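Local coordinates for spore coat polysaccharide biosynthesis protein SpsE (Bacillus subtilis, PDB 1VLI), which probably acts as an N-acylneuraminate-9-phosphate synthase-like enzyme in the pathway that makes the polysaccharide of the spore coat, at residues S136-S142 with P160-A166; I188-V194 with V220-H226; I50-A54 with E112-I116; P230-P234 with E268-M272. One frame throughout, in Å; residues are numbered along the deposited sequence.

Contact 1: residues S136-S142 with P160-A166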
loop_
_atom_site.group_PDB
_atom_site.type_symbol
_atom_site.label_atom_id
_atom_site.label_comp_id
_atom_site.label_asym_id
_atom_site.label_seq_id
_atom_site.Cartn_x
_atom_site.Cartn_y
_atom_site.Cartn_z
ATOM N N SER A 136 -10.651 -1.045 9.831
ATOM C CA SER A 136 -9.863 -1.930 10.719
ATOM C C SER A 136 -8.341 -1.725 10.586
ATOM O O SER A 136 -7.561 -2.196 11.413
ATOM C CB SER A 136 -10.188 -3.407 10.452
ATOM O OG SER A 136 -11.594 -3.672 10.540
ATOM N N ALA A 137 -7.921 -1.015 9.548
ATOM C CA ALA A 137 -6.502 -0.811 9.271
ATOM C C ALA A 137 -6.475 0.091 8.090
ATOM O O ALA A 137 -7.478 0.184 7.344
ATOM C CB ALA A 137 -5.788 -2.121 8.944
ATOM N N PHE A 138 -5.349 0.790 7.963
ATOM C CA PHE A 138 -5.061 1.640 6.834
ATOM C C PHE A 138 -3.936 0.954 6.076
ATOM O O PHE A 138 -2.987 0.473 6.672
ATOM C CB PHE A 138 -4.615 3.017 7.305
ATOM C CG PHE A 138 -5.707 3.830 7.941
ATOM C CD1 PHE A 138 -6.621 4.546 7.155
ATOM C CD2 PHE A 138 -5.816 3.907 9.330
ATOM C CE1 PHE A 138 -7.641 5.320 7.749
ATOM C CE2 PHE A 138 -6.838 4.684 9.935
ATOM C CZ PHE A 138 -7.759 5.378 9.145
ATOM N N LYS A 139 -4.101 0.875 4.763
ATOM C CA LYS A 139 -3.159 0.293 3.865
ATOM C C LYS A 139 -2.514 1.465 3.102
ATOM O O LYS A 139 -3.182 2.393 2.715
ATOM C CB LYS A 139 -3.843 -0.752 2.958
ATOM C CG LYS A 139 -2.918 -1.318 1.838
ATOM C CD LYS A 139 -2.045 -2.480 2.311
ATOM C CE LYS A 139 -1.000 -2.891 1.273
ATOM N NZ LYS A 139 0.153 -1.922 1.178
ATOM N N ILE A 140 -1.197 1.445 2.958
ATOM C CA ILE A 140 -0.467 2.498 2.249
ATOM C C ILE A 140 0.295 1.803 1.111
ATOM O O ILE A 140 0.905 0.784 1.337
ATOM C CB ILE A 140 0.533 3.180 3.202
ATOM C CG1 ILE A 140 -0.147 3.688 4.497
ATOM C CG2 ILE A 140 1.374 4.243 2.453
ATOM C CD1 ILE A 140 -0.990 4.906 4.341
ATOM N N ALA A 141 0.204 2.335 -0.103
ATOM C CA ALA A 141 0.884 1.782 -1.266
ATOM C C ALA A 141 2.388 2.107 -1.204
ATOM O O ALA A 141 2.817 3.037 -0.477
ATOM C CB ALA A 141 0.279 2.402 -2.577
ATOM N N SER A 142 3.153 1.397 -2.035
ATOM C CA SER A 142 4.605 1.551 -2.089
ATOM C C SER A 142 5.051 2.978 -2.379
ATOM O O SER A 142 5.990 3.466 -1.746
ATOM C CB SER A 142 5.217 0.603 -3.130
ATOM O OG SER A 142 4.990 -0.755 -2.779
ATOM N N PRO A 160 -4.280 0.058 13.116
ATOM C CA PRO A 160 -3.207 -0.651 12.457
ATOM C C PRO A 160 -2.818 -0.029 11.111
ATOM O O PRO A 160 -3.644 0.550 10.400
ATOM C CB PRO A 160 -3.794 -2.047 12.277
ATOM C CG PRO A 160 -4.677 -2.186 13.454
ATOM C CD PRO A 160 -5.348 -0.857 13.565
HETATM N N MSE A 161 -1.544 -0.173 10.767
HETATM C CA MSE A 161 -1.048 0.367 9.526
HETATM C C MSE A 161 -0.248 -0.645 8.781
HETATM O O MSE A 161 0.594 -1.332 9.378
HETATM C CB MSE A 161 -0.269 1.583 9.837
HETATM C CG MSE A 161 -1.254 2.697 10.064
HETATM SE SE MSE A 161 -0.559 4.372 10.297
HETATM C CE MSE A 161 0.311 4.729 8.537
ATOM N N ILE A 162 -0.580 -0.818 7.507
ATOM C CA ILE A 162 0.133 -1.777 6.658
ATOM C C ILE A 162 0.787 -0.999 5.556
ATOM O O ILE A 162 0.076 -0.315 4.803
ATOM C CB ILE A 162 -0.835 -2.776 6.031
ATOM C CG1 ILE A 162 -1.714 -3.422 7.101
ATOM C CG2 ILE A 162 -0.073 -3.842 5.237
ATOM C CD1 ILE A 162 -2.877 -4.195 6.519
ATOM N N PHE A 163 2.117 -1.050 5.459
ATOM C CA PHE A 163 2.745 -0.318 4.358
ATOM C C PHE A 163 3.602 -1.192 3.455
ATOM O O PHE A 163 4.194 -2.165 3.897
ATOM C CB PHE A 163 3.394 0.994 4.799
ATOM C CG PHE A 163 4.680 0.837 5.564
ATOM C CD1 PHE A 163 5.919 0.691 4.886
ATOM C CD2 PHE A 163 4.681 0.904 6.954
ATOM C CE1 PHE A 163 7.094 0.620 5.581
ATOM C CE2 PHE A 163 5.882 0.804 7.669
ATOM C CZ PHE A 163 7.093 0.681 6.981
ATOM N N SER A 164 3.593 -0.875 2.168
ATOM C CA SER A 164 4.246 -1.688 1.193
ATOM C C SER A 164 5.606 -1.091 0.847
ATOM O O SER A 164 5.865 0.082 1.101
ATOM C CB SER A 164 3.345 -1.803 -0.017
ATOM O OG SER A 164 2.470 -2.916 0.146
ATOM N N THR A 165 6.483 -1.887 0.274
ATOM C CA THR A 165 7.859 -1.431 0.089
ATOM C C THR A 165 8.473 -1.701 -1.285
ATOM O O THR A 165 9.699 -1.907 -1.377
ATOM C CB THR A 165 8.757 -2.074 1.163
ATOM O OG1 THR A 165 8.758 -3.493 0.986
ATOM C CG2 THR A 165 8.189 -1.866 2.585
ATOM N N ALA A 166 7.667 -1.704 -2.351
ATOM C CA ALA A 166 8.227 -1.959 -3.683
ATOM C C ALA A 166 9.260 -0.908 -4.018
ATOM O O ALA A 166 9.008 0.301 -3.867
ATOM C CB ALA A 166 7.165 -1.982 -4.749
HETATM O O HOH W 1 4.228 2.420 1.859
#
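Phe-138 turns both its backbone polar groups to the neighbouring segment, with N donating to Pro-160 O and O accepting from Ile-162 N at 2.9 Å. Ile-140 continues the parallel register: its N donates to Ile-162 O at 2.8 Å, and its O receives a longer, more bent bond from Ser-164 N at 3.3 Å. Polar side chains bind the C-terminal ends. Lys-139 leaves its backbone with CG opposite N (chi1 173°), passes CD across Ile-162 CG2 at about a right angle, and bends at chi2 and chi4 to bring NZ 2.7 Å from Ser-164 OG. NZ also donates to Ile-140 O at 2.8 Å, from the face of that carbonyl opposite to Ser-164 N. With a methionine in place of Lys-139, Ser-164 OG would probably lose this donor and Ile-140 O the shorter of its two bonds. Further on, Ser-142 OG accepts from Ala-166 N at 2.9 Å, and one water donates to both Ala-141 O and Ser-164 O. Apolar packing occupies the other face, where Ile-140 CB meets Phe-163 CB at 3.9 Å and Ile-140 CG1 faces Met-161 CE at 4.2 Å. Helix 148-155 covers Phe-138, Ile-140 and Met-161, completing a beta-alpha-beta crossover of a TIM barrel.

Contact 2: residues I188-V194 with V220-H226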
loop_
_atom_site.group_PDB
_atom_site.type_symbol
_atom_site.label_atom_id
_atom_site.label_comp_id
_atom_site.label_asym_id
_atom_site.label_seq_id
_atom_site.Cartn_x
_atom_site.Cartn_y
_atom_site.Cartn_z
ATOM N N ILE A 188 2.170 -1.815 13.445
ATOM C CA ILE A 188 2.710 -1.615 12.092
ATOM C C ILE A 188 3.006 -2.957 11.446
ATOM O O ILE A 188 3.502 -3.855 12.112
ATOM C CB ILE A 188 3.988 -0.795 12.181
ATOM C CG1 ILE A 188 3.701 0.547 12.824
ATOM C CG2 ILE A 188 4.644 -0.617 10.814
ATOM C CD1 ILE A 188 4.968 1.292 13.239
ATOM N N ALA A 189 2.653 -3.099 10.163
ATOM C CA ALA A 189 2.997 -4.278 9.346
ATOM C C ALA A 189 3.670 -3.746 8.085
ATOM O O ALA A 189 3.214 -2.743 7.514
ATOM C CB ALA A 189 1.777 -5.107 8.985
ATOM N N ILE A 190 4.730 -4.421 7.654
ATOM C CA ILE A 190 5.560 -3.952 6.529
ATOM C C ILE A 190 5.488 -5.040 5.469
ATOM O O ILE A 190 5.846 -6.166 5.754
ATOM C CB ILE A 190 7.029 -3.776 7.003
ATOM C CG1 ILE A 190 7.099 -2.803 8.194
ATOM C CG2 ILE A 190 7.933 -3.308 5.848
ATOM C CD1 ILE A 190 8.496 -2.470 8.666
HETATM N N MSE A 191 4.994 -4.723 4.267
HETATM C CA MSE A 191 4.891 -5.732 3.213
HETATM C C MSE A 191 6.105 -5.634 2.287
HETATM O O MSE A 191 6.435 -4.569 1.816
HETATM C CB MSE A 191 3.637 -5.567 2.385
HETATM C CG MSE A 191 2.302 -5.415 3.203
HETATM SE SE MSE A 191 1.859 -7.045 4.121
HETATM C CE MSE A 191 1.056 -8.031 2.638
ATOM N N HIS A 192 6.753 -6.750 2.023
ATOM C CA HIS A 192 7.687 -6.848 0.913
ATOM C C HIS A 192 6.875 -7.038 -0.343
ATOM O O HIS A 192 5.810 -7.635 -0.296
ATOM C CB HIS A 192 8.634 -8.037 1.112
ATOM C CG HIS A 192 9.485 -8.332 -0.081
ATOM N ND1 HIS A 192 10.257 -7.370 -0.702
ATOM C CD2 HIS A 192 9.694 -9.482 -0.762
ATOM C CE1 HIS A 192 10.915 -7.922 -1.704
ATOM N NE2 HIS A 192 10.598 -9.201 -1.757
ATOM N N CYS A 193 7.396 -6.587 -1.473
ATOM C CA CYS A 193 6.574 -6.444 -2.638
ATOM C C CYS A 193 7.412 -6.123 -3.864
ATOM O O CYS A 193 8.400 -5.415 -3.754
ATOM C CB CYS A 193 5.645 -5.264 -2.355
ATOM S SG CYS A 193 4.503 -4.970 -3.667
ATOM N N VAL A 194 6.995 -6.605 -5.032
ATOM C CA VAL A 194 7.595 -6.208 -6.324
ATOM C C VAL A 194 6.579 -5.453 -7.217
ATOM O O VAL A 194 5.484 -5.969 -7.491
ATOM C CB VAL A 194 8.072 -7.438 -7.095
ATOM C CG1 VAL A 194 8.878 -7.028 -8.307
ATOM C CG2 VAL A 194 8.866 -8.366 -6.190
ATOM N N VAL A 220 5.451 -6.429 12.226
ATOM C CA VAL A 220 5.019 -7.697 11.647
ATOM C C VAL A 220 5.278 -7.601 10.157
ATOM O O VAL A 220 4.896 -6.614 9.545
ATOM C CB VAL A 220 3.485 -7.961 11.839
ATOM C CG1 VAL A 220 3.161 -9.357 11.338
ATOM C CG2 VAL A 220 3.079 -7.796 13.296
ATOM N N ILE A 221 5.870 -8.632 9.565
ATOM C CA ILE A 221 6.300 -8.581 8.151
ATOM C C ILE A 221 5.416 -9.467 7.270
ATOM O O ILE A 221 5.193 -10.632 7.594
ATOM C CB ILE A 221 7.806 -9.024 8.003
ATOM C CG1 ILE A 221 8.732 -8.200 8.906
ATOM C CG2 ILE A 221 8.313 -8.858 6.563
ATOM C CD1 ILE A 221 9.032 -6.863 8.390
ATOM N N GLY A 222 4.922 -8.916 6.159
ATOM C CA GLY A 222 4.230 -9.726 5.144
ATOM C C GLY A 222 4.824 -9.716 3.745
ATOM O O GLY A 222 6.014 -9.316 3.516
ATOM N N PHE A 223 4.012 -10.189 2.808
ATOM C CA PHE A 223 4.364 -10.264 1.391
ATOM C C PHE A 223 3.132 -10.006 0.519
ATOM O O PHE A 223 2.171 -10.769 0.587
ATOM C CB PHE A 223 4.891 -11.668 1.110
ATOM C CG PHE A 223 5.290 -11.921 -0.321
ATOM C CD1 PHE A 223 6.221 -11.102 -0.964
ATOM C CD2 PHE A 223 4.805 -13.044 -0.998
ATOM C CE1 PHE A 223 6.629 -11.349 -2.287
ATOM C CE2 PHE A 223 5.196 -13.308 -2.329
ATOM C CZ PHE A 223 6.123 -12.466 -2.972
ATOM N N SER A 224 3.144 -8.934 -0.279
ATOM C CA SER A 224 2.138 -8.793 -1.345
ATOM C C SER A 224 2.707 -9.451 -2.585
ATOM O O SER A 224 3.773 -9.052 -3.076
ATOM C CB SER A 224 1.771 -7.349 -1.643
ATOM O OG SER A 224 1.632 -6.619 -0.439
ATOM N N ASP A 225 1.973 -10.455 -3.070
ATOM C CA ASP A 225 2.418 -11.333 -4.128
ATOM C C ASP A 225 1.851 -10.926 -5.466
ATOM O O ASP A 225 0.635 -10.954 -5.656
ATOM C CB ASP A 225 2.022 -12.768 -3.788
ATOM C CG ASP A 225 2.619 -13.784 -4.744
ATOM O OD1 ASP A 225 3.519 -13.436 -5.540
ATOM O OD2 ASP A 225 2.251 -14.974 -4.763
ATOM N N HIS A 226 2.730 -10.552 -6.392
ATOM C CA HIS A 226 2.325 -10.176 -7.742
ATOM C C HIS A 226 2.624 -11.229 -8.809
ATOM O O HIS A 226 2.427 -10.985 -9.998
ATOM C CB HIS A 226 2.933 -8.832 -8.146
ATOM C CG HIS A 226 2.325 -7.663 -7.444
ATOM N ND1 HIS A 226 3.069 -6.602 -6.981
ATOM C CD2 HIS A 226 1.041 -7.396 -7.108
ATOM C CE1 HIS A 226 2.269 -5.726 -6.400
ATOM N NE2 HIS A 226 1.034 -6.188 -6.460
HETATM O O HOH W 2 5.361 -8.794 -5.166
#
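His-226 reaches Val-194 just past the ends of two neighbouring parallel strands of the TIM barrel, at the end where a zinc ion is bound. His-226 and His-248 bind the metal through their NE2 atoms, and the other ring nitrogen, His-226 ND1, donates to Val-194 O; the modelled distance is very short, 2.5 Å. That oxygen lies close to the ring plane and the bond is fairly straight (162°), so this carbonyl is likely to restrain the rotation of the zinc ligand. Cys-193 SG comes obliquely to the same ring, 3.6 Å from His-226 CE1. An alanine at His-226 would remove one zinc ligand and probably leave Val-194 O without its mate. Where direct pairing of the strands gives way, a water accepts from Val-194 N at 2.7 Å and donates to Ser-224 O at 2.6 Å. Regular parallel bonds resume before it: Ser-224 N to His-192 O, His-192 N to Gly-222 O, Gly-222 N to Ile-190 O. Gly-222 matters for want of a side chain, since a CB there would collide with the selenium of Met-191. Met-191, bent at chi2 and chi3, curls over the glycine with SE 3.7 Å from Gly-222 CA and CE 3.4 Å from Ser-224 OG, a hydroxyl whose hydrogen bond goes to Glu-246 OE1. On the other face, helix 208-215 packs on Ile-221, His-192 and Phe-223. The last two rings point the same way, their planes 25° apart but slid past each other; His-192 NE2 is bonded to Ser-204 O, while His-192 CD2 lies 3.8 Å from Phe-223 CD1.

Contact 3: residues I50-A54 with E112-I116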
loop_
_atom_site.group_PDB
_atom_site.type_symbol
_atom_site.label_atom_id
_atom_site.label_comp_id
_atom_site.label_asym_id
_atom_site.label_seq_id
_atom_site.Cartn_x
_atom_site.Cartn_y
_atom_site.Cartn_z
ATOM N N ILE A 50 -16.468 -10.468 -3.008
ATOM C CA ILE A 50 -16.674 -10.753 -1.584
ATOM C C ILE A 50 -16.977 -12.214 -1.330
ATOM O O ILE A 50 -16.290 -12.814 -0.515
ATOM C CB ILE A 50 -17.765 -9.807 -0.964
ATOM C CG1 ILE A 50 -17.283 -8.355 -1.114
ATOM C CG2 ILE A 50 -18.000 -10.120 0.514
ATOM C CD1 ILE A 50 -18.070 -7.309 -0.402
ATOM N N ASP A 51 -17.953 -12.797 -2.045
ATOM C CA ASP A 51 -18.298 -14.231 -1.908
ATOM C C ASP A 51 -17.111 -15.129 -2.128
ATOM O O ASP A 51 -16.865 -16.046 -1.342
ATOM C CB ASP A 51 -19.361 -14.676 -2.921
ATOM C CG ASP A 51 -20.769 -14.173 -2.587
ATOM O OD1 ASP A 51 -21.141 -14.101 -1.392
ATOM O OD2 ASP A 51 -21.586 -13.859 -3.478
ATOM N N ALA A 52 -16.402 -14.885 -3.227
ATOM C CA ALA A 52 -15.251 -15.702 -3.614
ATOM C C ALA A 52 -14.151 -15.685 -2.545
ATOM O O ALA A 52 -13.589 -16.734 -2.209
ATOM C CB ALA A 52 -14.705 -15.237 -4.953
ATOM N N ALA A 53 -13.881 -14.496 -2.005
ATOM C CA ALA A 53 -12.916 -14.303 -0.923
ATOM C C ALA A 53 -13.300 -15.088 0.329
ATOM O O ALA A 53 -12.450 -15.750 0.939
ATOM C CB ALA A 53 -12.797 -12.830 -0.591
ATOM N N ALA A 54 -14.576 -14.983 0.706
ATOM C CA ALA A 54 -15.140 -15.687 1.839
ATOM C C ALA A 54 -15.067 -17.189 1.664
ATOM O O ALA A 54 -14.628 -17.891 2.574
ATOM C CB ALA A 54 -16.638 -15.247 2.054
ATOM N N GLU A 112 -21.320 -9.501 7.196
ATOM C CA GLU A 112 -22.075 -10.724 7.293
ATOM C C GLU A 112 -21.403 -11.958 6.669
ATOM O O GLU A 112 -21.731 -13.075 7.054
ATOM C CB GLU A 112 -23.510 -10.528 6.840
ATOM C CG GLU A 112 -23.818 -10.988 5.435
ATOM C CD GLU A 112 -25.315 -11.094 5.219
ATOM O OE1 GLU A 112 -25.936 -12.009 5.813
ATOM O OE2 GLU A 112 -25.867 -10.244 4.475
ATOM N N LYS A 113 -20.448 -11.778 5.750
ATOM C CA LYS A 113 -19.719 -12.935 5.214
ATOM C C LYS A 113 -18.431 -13.167 6.032
ATOM O O LYS A 113 -17.579 -13.999 5.690
ATOM C CB LYS A 113 -19.464 -12.835 3.695
ATOM C CG LYS A 113 -20.698 -12.650 2.790
ATOM C CD LYS A 113 -21.711 -13.842 2.794
ATOM C CE LYS A 113 -21.295 -14.952 1.814
ATOM N NZ LYS A 113 -21.828 -16.335 2.109
ATOM N N GLN A 114 -18.337 -12.426 7.139
ATOM C CA GLN A 114 -17.233 -12.491 8.093
ATOM C C GLN A 114 -15.875 -12.320 7.433
ATOM O O GLN A 114 -14.923 -13.056 7.713
ATOM C CB GLN A 114 -17.304 -13.761 8.930
ATOM C CG GLN A 114 -18.212 -13.611 10.127
ATOM C CD GLN A 114 -18.915 -14.896 10.476
ATOM O OE1 GLN A 114 -18.282 -15.953 10.640
ATOM N NE2 GLN A 114 -20.243 -14.823 10.590
ATOM N N VAL A 115 -15.806 -11.354 6.526
ATOM C CA VAL A 115 -14.524 -10.921 6.016
ATOM C C VAL A 115 -14.332 -9.436 6.337
ATOM O O VAL A 115 -15.305 -8.670 6.524
ATOM C CB VAL A 115 -14.294 -11.287 4.512
ATOM C CG1 VAL A 115 -14.584 -12.743 4.264
ATOM C CG2 VAL A 115 -15.147 -10.462 3.609
ATOM N N ILE A 116 -13.065 -9.053 6.429
ATOM C CA ILE A 116 -12.706 -7.726 6.858
ATOM C C ILE A 116 -12.423 -6.904 5.617
ATOM O O ILE A 116 -11.478 -7.197 4.854
ATOM C CB ILE A 116 -11.451 -7.773 7.769
ATOM C CG1 ILE A 116 -11.729 -8.572 9.061
ATOM C CG2 ILE A 116 -10.930 -6.353 8.060
ATOM C CD1 ILE A 116 -10.442 -8.958 9.828
#
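Ala-54 and Lys-113 mark the closest backbone approach, their CA atoms 6.3 Å apart, where the helical segment 50-54 passes the bend that follows helix 103-112. Lys-113 is the first residue to leave the helical conformation, Gln-114 then adopts left-handed backbone angles, and on either side of that turn Lys-113 and Val-115 both point toward the neighbouring helix. No hydrogen bond joins the segments; the contact depends on packing. Ala-54 CB rests against both side chains, 3.9 Å from Val-115 CG1 and 4.1 Å from Lys-113 CB. One helical turn earlier, Ile-50 CG2 meets Val-115 CG2 at 4.2 Å and the aliphatic Lys-113 CG at 4.3 Å. Lys-113 is curled by its bends at chi2 and chi3 and crosses Asp-51, so that its methylene CE, rather than its nitrogen, comes nearest, 3.3 Å from Asp-51 OD1. Lys-113 NZ stays 4.2 Å from Asp-51 OD1, beyond a salt bridge, so any attraction between the charges is probably modest; that oxygen is hydrogen-bonded to Tyr-109 OH. Inward, Val-115 also touches Val-61, and the chain runs straight on into strand 116-118. Packing of one outer helix against the loop that leads from another into a barrel strand belongs to the helical layer of a TIM barrel.

Contact 4: residues P230-P234 with E268-M272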
loop_
_atom_site.group_PDB
_atom_site.type_symbol
_atom_site.label_atom_id
_atom_site.label_comp_id
_atom_site.label_asym_id
_atom_site.label_seq_id
_atom_site.Cartn_x
_atom_site.Cartn_y
_atom_site.Cartn_z
ATOM N N PRO A 230 -0.535 -19.785 -8.158
ATOM C CA PRO A 230 -1.358 -19.724 -6.930
ATOM C C PRO A 230 -0.654 -20.000 -5.579
ATOM O O PRO A 230 -1.025 -19.356 -4.587
ATOM C CB PRO A 230 -2.485 -20.756 -7.196
ATOM C CG PRO A 230 -2.482 -20.941 -8.681
ATOM C CD PRO A 230 -1.012 -20.848 -9.069
ATOM N N THR A 231 0.329 -20.920 -5.535
ATOM C CA THR A 231 0.929 -21.370 -4.259
ATOM C C THR A 231 2.457 -21.241 -4.085
ATOM O O THR A 231 2.939 -21.163 -2.947
ATOM C CB THR A 231 0.549 -22.840 -3.936
ATOM O OG1 THR A 231 0.743 -23.661 -5.096
ATOM C CG2 THR A 231 -0.943 -22.999 -3.601
ATOM N N GLU A 232 3.243 -21.251 -5.156
ATOM C CA GLU A 232 4.692 -21.378 -4.926
ATOM C C GLU A 232 5.323 -20.228 -4.127
ATOM O O GLU A 232 6.019 -20.482 -3.151
ATOM C CB GLU A 232 5.483 -21.772 -6.187
ATOM C CG GLU A 232 5.991 -20.644 -7.067
ATOM C CD GLU A 232 7.114 -21.112 -7.976
ATOM O OE1 GLU A 232 7.764 -22.106 -7.617
ATOM O OE2 GLU A 232 7.342 -20.498 -9.043
ATOM N N ALA A 233 5.034 -18.976 -4.496
ATOM C CA ALA A 233 5.571 -17.859 -3.738
ATOM C C ALA A 233 4.826 -17.579 -2.417
ATOM O O ALA A 233 5.509 -17.296 -1.423
ATOM C CB ALA A 233 5.703 -16.611 -4.586
ATOM N N PRO A 234 3.468 -17.614 -2.379
ATOM C CA PRO A 234 2.758 -17.499 -1.080
ATOM C C PRO A 234 3.286 -18.482 -0.003
ATOM O O PRO A 234 3.648 -18.056 1.091
ATOM C CB PRO A 234 1.248 -17.739 -1.431
ATOM C CG PRO A 234 1.131 -17.292 -2.889
ATOM C CD PRO A 234 2.527 -17.692 -3.514
ATOM N N GLU A 268 -8.488 -21.025 -7.593
ATOM C CA GLU A 268 -7.093 -20.774 -7.321
ATOM C C GLU A 268 -6.899 -20.005 -5.998
ATOM O O GLU A 268 -5.912 -20.240 -5.300
ATOM C CB GLU A 268 -6.454 -20.021 -8.485
ATOM C CG GLU A 268 -6.628 -20.688 -9.842
ATOM C CD GLU A 268 -6.041 -19.859 -10.974
ATOM O OE1 GLU A 268 -6.406 -18.661 -11.104
ATOM O OE2 GLU A 268 -5.212 -20.406 -11.736
ATOM N N LEU A 269 -7.835 -19.114 -5.646
ATOM C CA LEU A 269 -7.757 -18.372 -4.376
ATOM C C LEU A 269 -7.878 -19.325 -3.199
ATOM O O LEU A 269 -7.005 -19.314 -2.322
ATOM C CB LEU A 269 -8.812 -17.245 -4.277
ATOM C CG LEU A 269 -8.683 -16.264 -3.087
ATOM C CD1 LEU A 269 -7.419 -15.370 -3.146
ATOM C CD2 LEU A 269 -9.917 -15.378 -2.918
ATOM N N LYS A 270 -8.939 -20.146 -3.197
ATOM C CA LYS A 270 -9.139 -21.241 -2.220
ATOM C C LYS A 270 -7.915 -22.168 -2.138
ATOM O O LYS A 270 -7.509 -22.593 -1.053
ATOM C CB LYS A 270 -10.392 -22.049 -2.576
ATOM C CG LYS A 270 -10.870 -23.055 -1.513
ATOM N N GLU A 271 -7.335 -22.460 -3.299
ATOM C CA GLU A 271 -6.154 -23.292 -3.421
ATOM C C GLU A 271 -4.953 -22.660 -2.693
ATOM O O GLU A 271 -4.281 -23.345 -1.914
ATOM C CB GLU A 271 -5.871 -23.510 -4.905
ATOM C CG GLU A 271 -4.669 -24.364 -5.244
ATOM C CD GLU A 271 -4.475 -24.507 -6.747
ATOM O OE1 GLU A 271 -5.485 -24.419 -7.493
ATOM O OE2 GLU A 271 -3.309 -24.720 -7.182
HETATM N N MSE A 272 -4.706 -21.364 -2.935
HETATM C CA MSE A 272 -3.672 -20.612 -2.219
HETATM C C MSE A 272 -3.850 -20.684 -0.713
HETATM O O MSE A 272 -2.903 -21.003 0.009
HETATM C CB MSE A 272 -3.636 -19.150 -2.626
HETATM C CG MSE A 272 -2.413 -18.424 -2.020
HETATM SE SE MSE A 272 -2.486 -16.501 -2.229
HETATM C CE MSE A 272 -4.153 -16.052 -0.989
#
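Thr-231 and Met-272 bring the two backbones to a CA-CA distance of 5.1 Å, where the start of helix 232-239 runs up against the side of helix 266-285. Both helices belong to the outer layer of the TIM barrel, and they meet by van der Waals packing, with no hydrogen bond between the segments. Pro-230 gives most to the contact from its side. Its ring lies against the acidic helix surface, with Pro-230 CG 4.1 Å from Glu-268 CB and Pro-230 CB 4.0 Å from Glu-271 OE2. The carboxylate of Glu-268 is otherwise engaged, since its OE1 accepts from Asn-265 N. Thr-231 stands at the N-cap position but makes no capping bond with its side chain; its methyl instead takes up the helix surface, CG2 lying 3.8 Å from Glu-271 O and 3.9 Å from Met-272 CA. The tightest approach belongs to Pro-230 O, 3.1 Å from Met-272 CG. Met-272, modelled as selenomethionine, runs extended from the backbone, with CG opposite N (chi1 -172°), and bends at chi3, about the CG-SE bond, which turns CE aside. This path takes it inward to Lys-247 of strand 244-248, which Pro-234 touches too. There Pro-234 and Met-272 cross at about a right angle, Pro-234 CG resting 3.8 Å from Met-272 SE.

Contacts 1 and 2 join neighbouring strands of the barrel, whereas contacts 3 and 4 lie in its outer layer of helices and loops. The first two are consecutive in one sheet, their centres 9 Å apart: Phe-163 O and Met-191 N lie 2.7 Å apart in a probable hydrogen bond, as do Thr-165 OG1 and Met-191 O. Contact 2 holds the zinc ligand His-226, and the Ser-164 side chain of contact 1 is about 8 Å from the metal. Contacts 3 and 4 touch where Leu-269 CD2 meets Ala-53 CA at 3.8 Å. Contact 4 also packs on contact 2, Ala-233 CB lying 4.0 Å from Phe-223 CE2.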